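Local structure of N-glycosylase/DNA lyase (Methanocaldococcus jannaschii, 3FHF) at residues 76-79 with 80-84; 134-137 with 138-142. The protein is a mainly helical DNA glycosylase with associated lyase function, belonging to the helix-hairpin-helix superfamily. All coordinates share one frame; numbering follows the deposited sequence.

Contact 1 of 2, residues 76-79 with 80-84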
loop_
_atom_site.group_PDB
_atom_site.type_symbol
_atom_site.label_atom_id
_atom_site.label_comp_id
_atom_site.label_asym_id
_atom_site.label_seq_id
_atom_site.Cartn_x
_atom_site.Cartn_y
_atom_site.Cartn_z
ATOM N N LEU A 76 -1.726 -6.974 -23.193
ATOM C CA LEU A 76 -2.221 -8.347 -23.221
ATOM C C LEU A 76 -3.738 -8.499 -23.153
ATOM O O LEU A 76 -4.407 -7.846 -22.354
ATOM C CB LEU A 76 -1.606 -9.147 -22.070
ATOM C CG LEU A 76 -0.100 -9.407 -22.105
ATOM C CD1 LEU A 76 0.345 -9.921 -20.746
ATOM C CD2 LEU A 76 0.233 -10.414 -23.199
ATOM N N PRO A 77 -4.304 -9.368 -24.006
ATOM C CA PRO A 77 -5.752 -9.569 -23.979
ATOM C C PRO A 77 -6.105 -10.389 -22.737
ATOM O O PRO A 77 -5.255 -11.093 -22.189
ATOM C CB PRO A 77 -6.022 -10.321 -25.282
ATOM C CG PRO A 77 -4.768 -11.101 -25.482
ATOM C CD PRO A 77 -3.696 -10.087 -25.139
ATOM N N ARG A 78 -7.351 -10.279 -22.292
ATOM C CA ARG A 78 -7.836 -10.997 -21.115
ATOM C C ARG A 78 -7.221 -12.386 -20.968
ATOM O O ARG A 78 -6.569 -12.694 -19.966
ATOM C CB ARG A 78 -9.355 -11.138 -21.194
ATOM C CG ARG A 78 -10.012 -11.767 -19.977
ATOM C CD ARG A 78 -10.352 -10.719 -18.936
ATOM N NE ARG A 78 -11.510 -11.107 -18.133
ATOM C CZ ARG A 78 -11.519 -12.100 -17.249
ATOM N NH1 ARG A 78 -10.425 -12.823 -17.036
ATOM N NH2 ARG A 78 -12.629 -12.374 -16.579
ATOM N N GLU A 79 -7.440 -13.221 -21.980
ATOM C CA GLU A 79 -6.953 -14.596 -21.991
ATOM C C GLU A 79 -5.451 -14.760 -21.786
ATOM O O GLU A 79 -5.021 -15.624 -21.024
ATOM C CB GLU A 79 -7.364 -15.289 -23.297
ATOM C CG GLU A 79 -7.000 -14.522 -24.564
ATOM C CD GLU A 79 -8.074 -13.531 -24.984
ATOM O OE1 GLU A 79 -8.494 -12.703 -24.148
ATOM O OE2 GLU A 79 -8.497 -13.577 -26.159
ATOM N N GLU A 80 -4.652 -13.945 -22.466
ATOM C CA GLU A 80 -3.204 -14.051 -22.332
ATOM C C GLU A 80 -2.690 -13.604 -20.969
ATOM O O GLU A 80 -1.699 -14.139 -20.468
ATOM C CB GLU A 80 -2.504 -13.253 -23.432
ATOM C CG GLU A 80 -2.723 -13.819 -24.824
ATOM C CD GLU A 80 -1.589 -13.486 -25.770
ATOM O OE1 GLU A 80 -1.318 -12.286 -25.988
ATOM O OE2 GLU A 80 -0.968 -14.431 -26.298
ATOM N N LEU A 81 -3.362 -12.626 -20.370
ATOM C CA LEU A 81 -2.957 -12.126 -19.061
ATOM C C LEU A 81 -3.321 -13.140 -17.984
ATOM O O LEU A 81 -2.542 -13.401 -17.065
ATOM C CB LEU A 81 -3.649 -10.793 -18.762
ATOM C CG LEU A 81 -3.285 -10.135 -17.427
ATOM C CD1 LEU A 81 -1.773 -9.930 -17.337
ATOM C CD2 LEU A 81 -4.010 -8.801 -17.313
ATOM N N GLU A 82 -4.514 -13.708 -18.109
ATOM C CA GLU A 82 -5.000 -14.692 -17.159
ATOM C C GLU A 82 -4.049 -15.884 -17.139
ATOM O O GLU A 82 -3.826 -16.504 -16.097
ATOM C CB GLU A 82 -6.404 -15.144 -17.570
ATOM C CG GLU A 82 -7.132 -15.968 -16.530
ATOM C CD GLU A 82 -8.525 -16.363 -16.979
ATOM O OE1 GLU A 82 -8.638 -17.127 -17.960
ATOM O OE2 GLU A 82 -9.509 -15.909 -16.355
ATOM N N GLU A 83 -3.482 -16.185 -18.303
ATOM C CA GLU A 83 -2.559 -17.303 -18.459
ATOM C C GLU A 83 -1.220 -17.049 -17.774
ATOM O O GLU A 83 -0.691 -17.923 -17.092
ATOM C CB GLU A 83 -2.328 -17.582 -19.947
ATOM C CG GLU A 83 -1.544 -18.850 -20.218
ATOM C CD GLU A 83 -2.301 -20.090 -19.799
ATOM O OE1 GLU A 83 -3.356 -20.368 -20.405
ATOM O OE2 GLU A 83 -1.847 -20.783 -18.865
ATOM N N LYS A 84 -0.669 -15.855 -17.953
ATOM C CA LYS A 84 0.609 -15.540 -17.331
ATOM C C LYS A 84 0.491 -15.494 -15.816
ATOM O O LYS A 84 1.381 -15.957 -15.107
ATOM C CB LYS A 84 1.150 -14.213 -17.859
ATOM C CG LYS A 84 1.553 -14.282 -19.318
ATOM C CD LYS A 84 2.260 -13.025 -19.770
ATOM C CE LYS A 84 2.698 -13.144 -21.221
ATOM N NZ LYS A 84 3.466 -11.949 -21.662
#

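Contact 2 of 2, residues 134-137 with 138-142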
loop_
_atom_site.group_PDB
_atom_site.type_symbol
_atom_site.label_atom_id
_atom_site.label_comp_id
_atom_site.label_asym_id
_atom_site.label_seq_id
_atom_site.Cartn_x
_atom_site.Cartn_y
_atom_site.Cartn_z
ATOM N N GLY A 134 -9.875 -1.651 -2.952
ATOM C CA GLY A 134 -10.583 -1.203 -1.764
ATOM C C GLY A 134 -9.763 -0.094 -1.117
ATOM O O GLY A 134 -8.774 0.358 -1.710
ATOM N N TYR A 135 -10.139 0.350 0.082
ATOM C CA TYR A 135 -9.378 1.419 0.730
ATOM C C TYR A 135 -7.927 1.045 1.002
ATOM O O TYR A 135 -7.033 1.894 0.898
ATOM C CB TYR A 135 -10.053 1.890 2.027
ATOM C CG TYR A 135 -11.042 3.009 1.780
ATOM C CD1 TYR A 135 -12.347 2.735 1.372
ATOM C CD2 TYR A 135 -10.639 4.344 1.842
ATOM C CE1 TYR A 135 -13.227 3.762 1.022
ATOM C CE2 TYR A 135 -11.509 5.380 1.490
ATOM C CZ TYR A 135 -12.798 5.079 1.079
ATOM O OH TYR A 135 -13.647 6.091 0.696
ATOM N N LYS A 136 -7.680 -0.215 1.337
ATOM C CA LYS A 136 -6.311 -0.646 1.603
ATOM C C LYS A 136 -5.477 -0.601 0.326
ATOM O O LYS A 136 -4.356 -0.087 0.340
ATOM C CB LYS A 136 -6.290 -2.057 2.184
ATOM C CG LYS A 136 -4.895 -2.582 2.559
ATOM C CD LYS A 136 -4.079 -3.021 1.347
ATOM C CE LYS A 136 -2.804 -3.739 1.765
ATOM N NZ LYS A 136 -1.962 -4.082 0.592
ATOM N N GLU A 137 -6.019 -1.139 -0.768
ATOM C CA GLU A 137 -5.306 -1.157 -2.041
ATOM C C GLU A 137 -5.070 0.231 -2.622
ATOM O O GLU A 137 -4.016 0.492 -3.208
ATOM C CB GLU A 137 -6.049 -2.003 -3.076
ATOM C CG GLU A 137 -6.041 -3.492 -2.779
ATOM C CD GLU A 137 -7.094 -3.907 -1.761
ATOM O OE1 GLU A 137 -7.042 -5.072 -1.315
ATOM O OE2 GLU A 137 -7.967 -3.083 -1.414
ATOM N N ALA A 138 -6.057 1.109 -2.466
ATOM C CA ALA A 138 -5.968 2.471 -2.967
ATOM C C ALA A 138 -4.885 3.234 -2.206
ATOM O O ALA A 138 -4.106 3.983 -2.794
ATOM C CB ALA A 138 -7.318 3.174 -2.804
ATOM N N SER A 139 -4.855 3.046 -0.890
ATOM C CA SER A 139 -3.874 3.699 -0.043
ATOM C C SER A 139 -2.470 3.202 -0.390
ATOM O O SER A 139 -1.517 3.979 -0.455
ATOM C CB SER A 139 -4.174 3.393 1.428
ATOM O OG SER A 139 -5.504 3.767 1.755
ATOM N N HIS A 140 -2.362 1.898 -0.607
ATOM C CA HIS A 140 -1.098 1.263 -0.936
ATOM C C HIS A 140 -0.567 1.880 -2.235
ATOM O O HIS A 140 0.605 2.271 -2.329
ATOM C CB HIS A 140 -1.324 -0.245 -1.090
ATOM C CG HIS A 140 -0.063 -1.042 -1.213
ATOM N ND1 HIS A 140 -0.062 -2.379 -1.550
ATOM C CD2 HIS A 140 1.234 -0.701 -1.027
ATOM C CE1 HIS A 140 1.181 -2.826 -1.566
ATOM N NE2 HIS A 140 1.986 -1.828 -1.252
ATOM N N PHE A 141 -1.449 1.984 -3.225
ATOM C CA PHE A 141 -1.101 2.553 -4.523
ATOM C C PHE A 141 -0.628 4.005 -4.391
ATOM O O PHE A 141 0.429 4.368 -4.894
ATOM C CB PHE A 141 -2.313 2.481 -5.461
ATOM C CG PHE A 141 -2.154 3.281 -6.729
ATOM C CD1 PHE A 141 -1.197 2.932 -7.677
ATOM C CD2 PHE A 141 -2.944 4.397 -6.959
ATOM C CE1 PHE A 141 -1.028 3.690 -8.842
ATOM C CE2 PHE A 141 -2.786 5.169 -8.131
ATOM C CZ PHE A 141 -1.824 4.808 -9.069
ATOM N N LEU A 142 -1.413 4.829 -3.703
ATOM C CA LEU A 142 -1.058 6.230 -3.526
ATOM C C LEU A 142 0.275 6.402 -2.798
ATOM O O LEU A 142 1.074 7.287 -3.138
ATOM C CB LEU A 142 -2.182 6.960 -2.795
ATOM C CG LEU A 142 -3.473 7.079 -3.623
ATOM C CD1 LEU A 142 -4.574 7.661 -2.771
ATOM C CD2 LEU A 142 -3.230 7.963 -4.856
HETATM O O HOH W 1 -2.623 -3.485 -2.146
#

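Contact 1 of 2, residues 76-79 with 80-84
Pro77 and Leu81 make the first turn of helix 78-87: Leu81 N donates to Pro77 O at 3.0 Å, almost in line with the carbonyl (C=O...N 170°), and Pro77 is the N-cap. The next two backbone bonds follow residue by residue, Glu82 N to Arg78 O at 2.9 Å and Glu83 N to Glu79 O at 3.2 Å. Leu76, the first residue to leave helical geometry after helix 72-75, turns extended, and its side chain points toward the new helix. Its CD1 methyl meets Lys84 CD at 3.8 Å, the straight lysine chain running across the leucine at about a right angle, and it also touches Leu81 CD1. The other branch, CD2, comes to Glu80 OE1 at 3.7 Å. Glu80 crosses the CG-CD side of the Pro77 ring obliquely, its CG 3.5 Å from Pro77 CG, and its carboxylate OE1 comes to 3.3 Å from Pro77 CD. On another side of the helix, Arg78 sends its chain out with CG anti to the backbone N (chi1 -175°) and bends at the next bond, which brings NH1 to Glu82 OE2 at 3.3 Å. This salt bridge is weak as a hydrogen bond; the carboxylate sits at the guanidinium edge, yet the two planes are 87° apart. Arg78 and Glu82 also reach helix 93-103, at Glu98 and at Tyr93 and Arg94. Leu76 and Leu81 pack on Ile69 of helix 59-69, Leu81 also meets Ile100, Arg104 NH2 hydrogen-bonds to Leu76 O, and the turn sits at the surface against helices 59-69 and 93-103.

Contact 2 of 2, residues 134-137 with 138-142
Lys136 and His140, one turn apart, are brought together by similar first torsions: each places CG anti to its own backbone N (chi1 -177° and -171°). A bend at the next bond of the lysine (chi2 -77°), followed by an extended chain, lays it side by side with the histidine, both pointing the same way. Lys136 NZ ends 3.3 Å from His140 ND1, oblique to the ring. A water joins them more clearly: it accepts from Lys136 NZ at 2.9 Å and lies in the ring plane, hydrogen-bonded to His140 ND1 at the same 2.9 Å. The far nitrogen, NE2, is bonded to the C-terminal carboxylate of Lys214, so both ring nitrogens have partners, which would hold the ring's rotation. Ser139 folds its hydroxyl back beside its own backbone N and gives it to Tyr135 O at 2.6 Å. The same carbonyl takes Ser139 N at 3.0 Å, and the two donors arrive from opposite faces of its plane. At the start of the helix Gly134 is the N-cap, its O accepting from Ala138 N. Glu137 bends back so that OE2 takes Gly134 N at 2.8 Å from above the carboxylate plane, which is the glutamate half of a capping box. This is the second helix of a helix-hairpin-helix motif, following helix 119-129: Tyr135 rests on Arg123 and Val127, Ala138 on Arg123 and Phe141 on Leu126. Arg176 holds the Tyr135 hydroxyl. Against helix 41-54, Lys136 meets Thr54, Phe141 meets Cys51 and His140 meets both, and Phe141 and Leu142 reach Val113 of helix 109-115.

Contact 1 comes first along the chain and lies at the periphery, its centre about 25 Å from that of the chain; contact 2 follows after helices 93-103, 109-115 and 119-129 and sits about 5 Å from the centre. Their centres are 24 Å apart and their nearest atoms about 15 Å, so they do not touch. Both are first turns of helices, 78-87 and 135-144, in the one glycosylase family region. Contact 1 turns the chain between two short outer helices, whereas contact 2 belongs to the central helix-hairpin-helix element, which in this superfamily typically binds DNA and probably does so here, where helices from several parts of the chain converge.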